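Putative non-ribosomal peptide synthetase (Actinomadura parvosata subsp. kistnae, PDB 6M7L) probably serves as a condensation-type domain of a non-ribosomal peptide synthetase, one of the modular enzymes that build peptides without the ribosome. Local coordinates at residues R27-R30 with M31-S35; I151-D154 with E155-D159; A275-A278 with A279-L283; I366-P370 with I371-A375. All blocks are in the same frame, centred on the assembly; numbering follows the deposited sequence.

Interaction 1: R27-R30 with M31-S35; sequences RQRR and MWLLS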
loop_
_atom_site.group_PDB
_atom_site.type_symbol
_atom_site.label_atom_id
_atom_site.label_comp_id
_atom_site.label_asym_id
_atom_site.label_seq_id
_atom_site.Cartn_x
_atom_site.Cartn_y
_atom_site.Cartn_z
ATOM N N ARG A 27 16.121 -7.726 21.420
ATOM C CA ARG A 27 14.680 -7.952 21.423
ATOM C C ARG A 27 14.357 -9.439 21.393
ATOM O O ARG A 27 13.481 -9.901 22.132
ATOM C CB ARG A 27 14.028 -7.239 20.241
ATOM C CG ARG A 27 12.579 -7.633 20.044
ATOM C CD ARG A 27 11.795 -6.580 19.296
ATOM N NE ARG A 27 10.371 -6.724 19.564
ATOM C CZ ARG A 27 9.753 -6.166 20.600
ATOM N NH1 ARG A 27 8.452 -6.351 20.780
ATOM N NH2 ARG A 27 10.441 -5.422 21.456
ATOM N N GLN A 28 15.050 -10.202 20.545
ATOM C CA GLN A 28 14.848 -11.648 20.523
ATOM C C GLN A 28 15.168 -12.268 21.876
ATOM O O GLN A 28 14.470 -13.184 22.329
ATOM C CB GLN A 28 15.712 -12.282 19.437
ATOM C CG GLN A 28 15.233 -12.028 18.030
ATOM C CD GLN A 28 16.093 -12.730 17.007
ATOM O OE1 GLN A 28 17.321 -12.645 17.051
ATOM N NE2 GLN A 28 15.453 -13.438 16.082
ATOM N N ARG A 29 16.230 -11.788 22.526
ATOM C CA ARG A 29 16.586 -12.283 23.851
ATOM C C ARG A 29 15.431 -12.104 24.828
ATOM O O ARG A 29 15.056 -13.038 25.547
ATOM C CB ARG A 29 17.842 -11.565 24.348
ATOM C CG ARG A 29 18.199 -11.829 25.799
ATOM C CD ARG A 29 18.577 -13.277 26.039
ATOM N NE ARG A 29 18.883 -13.509 27.447
ATOM C CZ ARG A 29 19.147 -14.700 27.975
ATOM N NH1 ARG A 29 19.145 -15.787 27.215
ATOM N NH2 ARG A 29 19.411 -14.801 29.270
ATOM N N ARG A 30 14.837 -10.909 24.853
ATOM C CA ARG A 30 13.724 -10.670 25.765
ATOM C C ARG A 30 12.490 -11.463 25.350
ATOM O O ARG A 30 11.785 -12.016 26.203
ATOM C CB ARG A 30 13.409 -9.178 25.832
ATOM C CG ARG A 30 12.427 -8.822 26.931
ATOM C CD ARG A 30 12.310 -7.322 27.126
ATOM N NE ARG A 30 11.358 -7.005 28.183
ATOM C CZ ARG A 30 10.046 -6.915 28.001
ATOM N NH1 ARG A 30 9.527 -7.111 26.796
ATOM N NH2 ARG A 30 9.250 -6.627 29.021
ATOM N N MET A 31 12.218 -11.538 24.045
ATOM C CA MET A 31 11.054 -12.282 23.577
ATOM C C MET A 31 11.176 -13.762 23.907
ATOM O O MET A 31 10.189 -14.404 24.287
ATOM C CB MET A 31 10.866 -12.084 22.073
ATOM C CG MET A 31 10.489 -10.669 21.670
ATOM S SD MET A 31 9.046 -10.069 22.559
ATOM C CE MET A 31 7.910 -11.412 22.241
ATOM N N TRP A 32 12.377 -14.325 23.762
ATOM C CA TRP A 32 12.576 -15.732 24.088
ATOM C C TRP A 32 12.301 -15.992 25.564
ATOM O O TRP A 32 11.605 -16.950 25.921
ATOM C CB TRP A 32 13.998 -16.157 23.715
ATOM C CG TRP A 32 14.223 -17.635 23.807
ATOM C CD1 TRP A 32 14.060 -18.550 22.810
ATOM C CD2 TRP A 32 14.648 -18.371 24.961
ATOM N NE1 TRP A 32 14.358 -19.811 23.267
ATOM C CE2 TRP A 32 14.721 -19.728 24.586
ATOM C CE3 TRP A 32 14.974 -18.016 26.276
ATOM C CZ2 TRP A 32 15.107 -20.730 25.478
ATOM C CZ3 TRP A 32 15.357 -19.011 27.157
ATOM C CH2 TRP A 32 15.421 -20.351 26.754
ATOM N N LEU A 33 12.833 -15.133 26.437
ATOM C CA LEU A 33 12.642 -15.307 27.873
ATOM C C LEU A 33 11.165 -15.242 28.244
ATOM O O LEU A 33 10.641 -16.140 28.914
ATOM C CB LEU A 33 13.445 -14.252 28.635
ATOM C CG LEU A 33 14.965 -14.417 28.568
ATOM C CD1 LEU A 33 15.675 -13.210 29.148
ATOM C CD2 LEU A 33 15.391 -15.686 29.286
ATOM N N LEU A 34 10.468 -14.193 27.799
ATOM C CA LEU A 34 9.050 -14.058 28.109
ATOM C C LEU A 34 8.193 -15.132 27.454
ATOM O O LEU A 34 7.025 -15.279 27.833
ATOM C CB LEU A 34 8.544 -12.679 27.689
ATOM C CG LEU A 34 9.248 -11.467 28.295
ATOM C CD1 LEU A 34 8.565 -10.186 27.842
ATOM C CD2 LEU A 34 9.284 -11.557 29.813
ATOM N N SER A 35 8.729 -15.878 26.487
ATOM C CA SER A 35 7.982 -16.972 25.883
ATOM C C SER A 35 7.900 -18.195 26.786
ATOM O O SER A 35 7.095 -19.091 26.517
ATOM C CB SER A 35 8.608 -17.372 24.544
ATOM O OG SER A 35 9.593 -18.376 24.720
#

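Interaction 2: I151-D154 with E155-D159; sequences IAAD and EESVD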
loop_
_atom_site.group_PDB
_atom_site.type_symbol
_atom_site.label_atom_id
_atom_site.label_comp_id
_atom_site.label_asym_id
_atom_site.label_seq_id
_atom_site.Cartn_x
_atom_site.Cartn_y
_atom_site.Cartn_z
ATOM N N ILE A 151 9.353 -12.800 18.396
ATOM C CA ILE A 151 10.790 -13.005 18.269
ATOM C C ILE A 151 11.204 -13.037 16.806
ATOM O O ILE A 151 12.388 -12.876 16.491
ATOM C CB ILE A 151 11.205 -14.305 18.986
ATOM C CG1 ILE A 151 12.713 -14.335 19.241
ATOM C CG2 ILE A 151 10.789 -15.520 18.173
ATOM C CD1 ILE A 151 13.179 -15.570 19.980
ATOM N N ALA A 152 10.247 -13.231 15.898
ATOM C CA ALA A 152 10.527 -13.334 14.477
ATOM C C ALA A 152 9.812 -12.303 13.624
ATOM O O ALA A 152 10.234 -12.079 12.486
ATOM C CB ALA A 152 10.153 -14.728 13.956
ATOM N N ALA A 153 8.756 -11.673 14.130
ATOM C CA ALA A 153 7.926 -10.801 13.311
ATOM C C ALA A 153 7.414 -9.648 14.157
ATOM O O ALA A 153 6.950 -9.860 15.283
ATOM C CB ALA A 153 6.754 -11.582 12.705
ATOM N N ASP A 154 7.501 -8.434 13.620
ATOM C CA ASP A 154 6.959 -7.258 14.279
ATOM C C ASP A 154 5.602 -6.915 13.663
ATOM O O ASP A 154 5.026 -7.698 12.900
ATOM C CB ASP A 154 7.954 -6.094 14.198
ATOM C CG ASP A 154 8.282 -5.684 12.769
ATOM O OD1 ASP A 154 7.769 -6.311 11.818
ATOM O OD2 ASP A 154 9.065 -4.724 12.596
ATOM N N GLU A 155 5.074 -5.736 14.001
ATOM C CA GLU A 155 3.785 -5.322 13.455
ATOM C C GLU A 155 3.854 -5.196 11.937
ATOM O O GLU A 155 2.988 -5.708 11.218
ATOM C CB GLU A 155 3.343 -4.002 14.088
ATOM C CG GLU A 155 1.834 -3.775 14.070
ATOM C CD GLU A 155 1.452 -2.312 14.236
ATOM O OE1 GLU A 155 1.558 -1.552 13.250
ATOM O OE2 GLU A 155 1.049 -1.920 15.354
ATOM N N GLU A 156 4.894 -4.526 11.433
ATOM C CA GLU A 156 5.050 -4.335 9.996
ATOM C C GLU A 156 5.274 -5.644 9.254
ATOM O O GLU A 156 4.983 -5.718 8.056
ATOM C CB GLU A 156 6.210 -3.380 9.710
ATOM C CG GLU A 156 5.978 -1.943 10.161
ATOM C CD GLU A 156 6.003 -1.792 11.667
ATOM O OE1 GLU A 156 6.774 -2.524 12.323
ATOM O OE2 GLU A 156 5.241 -0.959 12.199
ATOM N N SER A 157 5.787 -6.675 9.932
ATOM C CA SER A 157 6.023 -7.954 9.276
ATOM C C SER A 157 4.732 -8.648 8.873
ATOM O O SER A 157 4.753 -9.481 7.961
ATOM C CB SER A 157 6.840 -8.877 10.184
ATOM O OG SER A 157 8.179 -8.424 10.310
ATOM N N VAL A 158 3.615 -8.334 9.532
ATOM C CA VAL A 158 2.343 -8.959 9.179
ATOM C C VAL A 158 1.967 -8.605 7.748
ATOM O O VAL A 158 1.560 -9.467 6.960
ATOM C CB VAL A 158 1.244 -8.542 10.172
ATOM C CG1 VAL A 158 -0.124 -8.957 9.658
ATOM C CG2 VAL A 158 1.510 -9.160 11.529
ATOM N N ASP A 159 2.109 -7.326 7.392
ATOM C CA ASP A 159 1.883 -6.898 6.016
ATOM C C ASP A 159 2.824 -7.620 5.058
ATOM O O ASP A 159 2.397 -8.123 4.012
ATOM C CB ASP A 159 2.058 -5.382 5.915
ATOM C CG ASP A 159 1.937 -4.873 4.497
ATOM O OD1 ASP A 159 0.931 -5.190 3.831
ATOM O OD2 ASP A 159 2.847 -4.146 4.051
#

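Interaction 3: A275-A278 with A279-L283; sequences AVHA and ALAML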
loop_
_atom_site.group_PDB
_atom_site.type_symbol
_atom_site.label_atom_id
_atom_site.label_comp_id
_atom_site.label_asym_id
_atom_site.label_seq_id
_atom_site.Cartn_x
_atom_site.Cartn_y
_atom_site.Cartn_z
ATOM N N ALA A 275 2.056 17.434 21.773
ATOM C CA ALA A 275 0.900 17.990 22.471
ATOM C C ALA A 275 0.163 16.920 23.268
ATOM O O ALA A 275 -0.220 17.151 24.421
ATOM C CB ALA A 275 -0.041 18.661 21.473
ATOM N N VAL A 276 -0.049 15.745 22.673
ATOM C CA VAL A 276 -0.718 14.662 23.389
ATOM C C VAL A 276 0.210 14.063 24.440
ATOM O O VAL A 276 -0.234 13.658 25.521
ATOM C CB VAL A 276 -1.220 13.598 22.396
ATOM C CG1 VAL A 276 -1.914 12.459 23.134
ATOM C CG2 VAL A 276 -2.157 14.225 21.377
ATOM N N HIS A 277 1.510 13.995 24.138
ATOM C CA HIS A 277 2.487 13.535 25.121
ATOM C C HIS A 277 2.429 14.386 26.384
ATOM O O HIS A 277 2.387 13.858 27.501
ATOM C CB HIS A 277 3.886 13.566 24.500
ATOM C CG HIS A 277 4.980 13.083 25.402
ATOM N ND1 HIS A 277 4.765 12.690 26.706
ATOM C CD2 HIS A 277 6.307 12.931 25.180
ATOM C CE1 HIS A 277 5.911 12.322 27.248
ATOM N NE2 HIS A 277 6.863 12.457 26.342
ATOM N N ALA A 278 2.419 15.711 26.222
ATOM C CA ALA A 278 2.364 16.600 27.377
ATOM C C ALA A 278 1.059 16.423 28.143
ATOM O O ALA A 278 1.057 16.335 29.377
ATOM C CB ALA A 278 2.541 18.052 26.932
ATOM N N ALA A 279 -0.066 16.366 27.424
ATOM C CA ALA A 279 -1.357 16.182 28.079
ATOM C C ALA A 279 -1.397 14.875 28.859
ATOM O O ALA A 279 -1.777 14.851 30.035
ATOM C CB ALA A 279 -2.478 16.226 27.042
ATOM N N LEU A 280 -0.995 13.774 28.218
ATOM C CA LEU A 280 -0.987 12.479 28.890
ATOM C C LEU A 280 -0.055 12.489 30.095
ATOM O O LEU A 280 -0.365 11.899 31.137
ATOM C CB LEU A 280 -0.582 11.385 27.899
ATOM C CG LEU A 280 -0.728 9.919 28.316
ATOM C CD1 LEU A 280 -2.176 9.587 28.634
ATOM C CD2 LEU A 280 -0.200 9.013 27.217
ATOM N N ALA A 281 1.089 13.168 29.974
ATOM C CA ALA A 281 2.025 13.255 31.089
ATOM C C ALA A 281 1.419 13.997 32.274
ATOM O O ALA A 281 1.740 13.690 33.428
ATOM C CB ALA A 281 3.315 13.937 30.635
ATOM N N MET A 282 0.550 14.975 32.014
ATOM C CA MET A 282 -0.141 15.654 33.104
ATOM C C MET A 282 -1.165 14.735 33.756
ATOM O O MET A 282 -1.256 14.672 34.987
ATOM C CB MET A 282 -0.818 16.925 32.591
ATOM C CG MET A 282 0.134 17.915 31.945
ATOM S SD MET A 282 -0.675 19.411 31.345
ATOM C CE MET A 282 -1.114 20.203 32.887
ATOM N N LEU A 283 -1.937 14.011 32.943
ATOM C CA LEU A 283 -2.970 13.131 33.477
ATOM C C LEU A 283 -2.366 12.046 34.357
ATOM O O LEU A 283 -2.821 11.819 35.484
ATOM C CB LEU A 283 -3.769 12.511 32.330
ATOM C CG LEU A 283 -4.913 11.585 32.737
ATOM C CD1 LEU A 283 -6.005 12.365 33.450
ATOM C CD2 LEU A 283 -5.466 10.873 31.520
#

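Interaction 4: I366-P370 with I371-A375; sequences ITRHP and IFQVA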
loop_
_atom_site.group_PDB
_atom_site.type_symbol
_atom_site.label_atom_id
_atom_site.label_comp_id
_atom_site.label_asym_id
_atom_site.label_seq_id
_atom_site.Cartn_x
_atom_site.Cartn_y
_atom_site.Cartn_z
ATOM N N ILE A 366 7.711 -9.676 35.033
ATOM C CA ILE A 366 6.923 -10.144 33.895
ATOM C C ILE A 366 5.498 -9.627 33.936
ATOM O O ILE A 366 4.712 -9.933 33.032
ATOM C CB ILE A 366 6.883 -11.683 33.814
ATOM C CG1 ILE A 366 6.102 -12.256 35.000
ATOM C CG2 ILE A 366 8.291 -12.251 33.771
ATOM C CD1 ILE A 366 5.838 -13.738 34.895
ATOM N N THR A 367 5.138 -8.851 34.957
ATOM C CA THR A 367 3.786 -8.339 35.110
ATOM C C THR A 367 3.725 -6.818 35.067
ATOM O O THR A 367 2.631 -6.251 35.169
ATOM C CB THR A 367 3.171 -8.855 36.421
ATOM O OG1 THR A 367 1.745 -8.724 36.371
ATOM C CG2 THR A 367 3.700 -8.079 37.616
ATOM N N ARG A 368 4.864 -6.144 34.921
ATOM C CA ARG A 368 4.915 -4.705 34.701
ATOM C C ARG A 368 6.010 -4.410 33.689
ATOM O O ARG A 368 7.149 -4.856 33.859
ATOM C CB ARG A 368 5.175 -3.940 36.004
ATOM C CG ARG A 368 5.252 -2.432 35.818
ATOM C CD ARG A 368 5.171 -1.698 37.145
ATOM N NE ARG A 368 6.370 -1.893 37.952
ATOM C CZ ARG A 368 7.312 -0.972 38.125
ATOM N NH1 ARG A 368 7.190 0.219 37.551
ATOM N NH2 ARG A 368 8.373 -1.239 38.877
ATOM N N HIS A 369 5.664 -3.664 32.644
ATOM C CA HIS A 369 6.611 -3.400 31.570
ATOM C C HIS A 369 7.754 -2.523 32.075
ATOM O O HIS A 369 7.539 -1.639 32.912
ATOM C CB HIS A 369 5.905 -2.726 30.393
ATOM C CG HIS A 369 6.733 -2.656 29.148
ATOM N ND1 HIS A 369 7.486 -1.551 28.817
ATOM C CD2 HIS A 369 6.929 -3.558 28.157
ATOM C CE1 HIS A 369 8.109 -1.773 27.671
ATOM N NE2 HIS A 369 7.788 -2.984 27.251
ATOM N N PRO A 370 8.979 -2.747 31.599
ATOM C CA PRO A 370 10.117 -1.964 32.091
ATOM C C PRO A 370 10.048 -0.503 31.671
ATOM O O PRO A 370 9.498 -0.153 30.623
ATOM C CB PRO A 370 11.329 -2.660 31.456
ATOM C CG PRO A 370 10.849 -4.027 31.100
ATOM C CD PRO A 370 9.408 -3.859 30.736
ATOM N N ILE A 371 10.607 0.351 32.530
ATOM C CA ILE A 371 10.827 1.775 32.282
ATOM C C ILE A 371 9.519 2.538 32.095
ATOM O O ILE A 371 9.308 3.580 32.726
ATOM C CB ILE A 371 11.767 1.990 31.082
ATOM C CG1 ILE A 371 13.091 1.257 31.315
ATOM C CG2 ILE A 371 12.029 3.474 30.879
ATOM C CD1 ILE A 371 14.113 1.464 30.219
ATOM N N PHE A 372 8.638 2.049 31.225
ATOM C CA PHE A 372 7.341 2.680 31.042
ATOM C C PHE A 372 6.258 1.616 30.968
ATOM O O PHE A 372 6.499 0.482 30.550
ATOM C CB PHE A 372 7.298 3.573 29.785
ATOM C CG PHE A 372 7.654 2.860 28.512
ATOM C CD1 PHE A 372 6.687 2.189 27.780
ATOM C CD2 PHE A 372 8.954 2.877 28.037
ATOM C CE1 PHE A 372 7.015 1.535 26.609
ATOM C CE2 PHE A 372 9.284 2.229 26.861
ATOM C CZ PHE A 372 8.316 1.557 26.148
ATOM N N GLN A 373 5.057 2.001 31.397
ATOM C CA GLN A 373 3.885 1.148 31.316
ATOM C C GLN A 373 2.794 1.741 30.443
ATOM O O GLN A 373 1.795 1.060 30.179
ATOM C CB GLN A 373 3.316 0.874 32.719
ATOM C CG GLN A 373 4.285 0.183 33.663
ATOM C CD GLN A 373 5.384 1.102 34.158
ATOM O OE1 GLN A 373 5.123 2.231 34.570
ATOM N NE2 GLN A 373 6.625 0.628 34.103
ATOM N N VAL A 374 2.956 2.983 30.000
ATOM C CA VAL A 374 2.032 3.651 29.096
ATOM C C VAL A 374 2.800 4.012 27.834
ATOM O O VAL A 374 3.936 4.492 27.907
ATOM C CB VAL A 374 1.413 4.903 29.750
ATOM C CG1 VAL A 374 0.496 5.627 28.775
ATOM C CG2 VAL A 374 0.662 4.517 31.014
ATOM N N ALA A 375 2.191 3.762 26.680
ATOM C CA ALA A 375 2.803 4.085 25.403
ATOM C C ALA A 375 1.822 4.880 24.555
ATOM O O ALA A 375 0.603 4.764 24.708
ATOM C CB ALA A 375 3.256 2.826 24.653
#

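Interaction 1: R27-R30 with M31-S35
Arg-30 and Leu-34 meet one turn apart on the alpha helix 26-34, near the N-terminal end of the modelled chain of this condensation-type domain. The backbone is an ordinary i to i+4 ladder. Leu-34 N gives an almost straight bond to Arg-30 O at 3.0 Å, and Met-31 N binds Arg-27 O at 2.8 Å. The Arg-30 side chain can be followed outward. CB stays against the backbone, beside the next peptide nitrogen. CG turns toward the following turn and lies 4.2 Å from Leu-34 CD1. The chain then runs extended to NE. A chi4 of -84° swings the guanidinium out of the chain's line and lays one face on Leu-34 CD1, which is offset toward the rim. CZ is 3.6 Å from that methyl, and NH1 comes closer still. NH1 also forms a salt bridge with Glu-407, which pins the flat group over the leucine.

Arg-29 meets Leu-33 in a different way. Its chain bends at chi2 (65°) and brings NE to 3.6 Å from Leu-33 CD1. Leu-33 CD2 sits over the centre of the guanidinium face. An alanine in place of Arg-29 is likely to leave both Leu-33 methyls without this flat cover.

Arg-27 and Met-31 run side by side, their CG atoms 4.0 Å apart. Met-31 SD lies over the rim of the Arg-27 guanidinium, whose NH2 is salt-bridged to Glu-354. A side chain adds a further bond: Ser-35 OG donates to Trp-32 O at 2.7 Å.

Interaction 2: I151-D154 with E155-D159
Asp-154 is the N-cap residue of helix 155-172, and its side chain accepts from Ser-157 in the first turn. It also probably occupies the aspartate position of the HHxxxDG motif of condensation domains, where His-149 matches the first histidine. That assignment is by family resemblance, and the motif appears altered here: an arginine replaces the second histidine and Glu-155 the glycine.

Asp-154 OD1 is the centre of the first shell. Ser-157 N reaches it at 2.8 Å, nearly in line with the C-O bond. Ser-157 OG donates to it at 2.6 Å, from 39° above the carboxylate plane. The two donors come from opposite faces of that plane. With chi1 at 60°, CG sits between the backbone N and the carbonyl carbon, which turns OD1 back over the helix start. Ser-157 N also makes a weak bond to Asp-154 O at 3.2 Å.

Further out, Arg-301 forms a salt bridge with Asp-154 OD1, and Gly-313 N is hydrogen-bonded to Ser-157 OG. An alanine in place of Asp-154 would probably leave Ser-157 N and Arg-301 without this shared acceptor, and Ser-157 OG freer to turn.

The Glu-156 side chain crosses that of Asp-154 at about a right angle, with the two carboxylate planes 83° apart. Asp-154 OD2 is 3.2 Å from Glu-156 OE1. Glu-156 OE2 is salt-bridged to Arg-298. On the residue before the cap, Ala-153 CB rests 3.7 Å from Ser-157 CB.

Interaction 3: A275-A278 with A279-L283
Ala-275 O accepts from Ala-279 N at 3.1 Å, the first of four i to i+4 bonds from 275-278 to 279-283 in the buried helix 272-288. The Ala-279 methyl sits beside the same carbonyl. Val-276 comes next. Its O takes Leu-280 N at 2.8 Å, and Leu-280 CB lies 3.3 Å from that oxygen. Val-276 and Leu-280 both pack their side chains on strand 374-380.

His-277 O binds Ala-281 N at 2.9 Å. The imidazole ND1 is 4.4 Å from Ala-281 CB, a loose, oblique approach. The His-277 side chain also packs on Ala-338. Ala-278 O then accepts from Met-282 N at 3.0 Å. Met-282 CG is 3.2 Å from this oxygen, and its chain runs straight before bending at the sulfur. Ala-278 and Met-282 both touch Ile-334 of helix 331-346.

Ala-275, Ala-278, Ala-279 and Ala-281 carry only a methyl each. Ala-279 and Leu-283 rest on helix 440-459. A helix packed in this way against two others and a mixed sheet is in keeping with an acyltransferase-like alpha/beta fold, the clan of the condensation domains.

Interaction 4: I366-P370 with I371-A375
His-369 and Gln-373 close a tight polar turn in the loop that leads from helix 353-360 into strand 374-380. Gln-373 NE2 donates to His-369 O at 2.7 Å. The acceptor lies in the amide plane, and the bond is nearly straight. A bend at chi2 (73°) folds the glutamine back to reach it. Arg-368 runs obliquely across this side chain, with Arg-368 CG 3.5 Å from Gln-373 CG.

The His-369 ring supplies a second tie. ND1 donates to Phe-372 O at 2.8 Å, with the oxygen at the edge of the imidazole. The two side chains run side by side and point the same way. Their rings meet obliquely, centroids 4.8 Å and planes 43° apart. His-369 CE1 sits 3.6 Å from Phe-372 CE1, over one face of the phenyl ring. The backbone of Ile-371 has the shape of a classic gamma turn, though the bond that would close it is too short to trust.

Around the turn, Phe-353 at the start of helix 353-360 meets both rings and lies almost parallel to the imidazole. Ile-371 packs on the same helix, and also on Ala-320 of strand 317-324. Past the turn, Ala-375 pairs by its backbone with strand 410-418.

How the interactions relate
The four contacts come in series along the chain, all within the condensation-type fold. Interactions 1 and 2 have centres about 15 Å apart and touch where Gln-28 NE2 probably bonds Ile-151 O. Helix 26-34 thus backs the loop after strand 141-149, at the altered motif. Interaction 4, its centre also about 15 Å from that of interaction 1, meets the same helix, with Arg-30 against Pro-370. Interactions 3 and 4 have centres about 18 Å apart, and Leu-280 packs on Val-374 at the start of strand 374-380. Interactions 2 and 3 do not touch, their centres about 29 Å apart. Helix 26-34 therefore links the motif loop to the segment entering that strand.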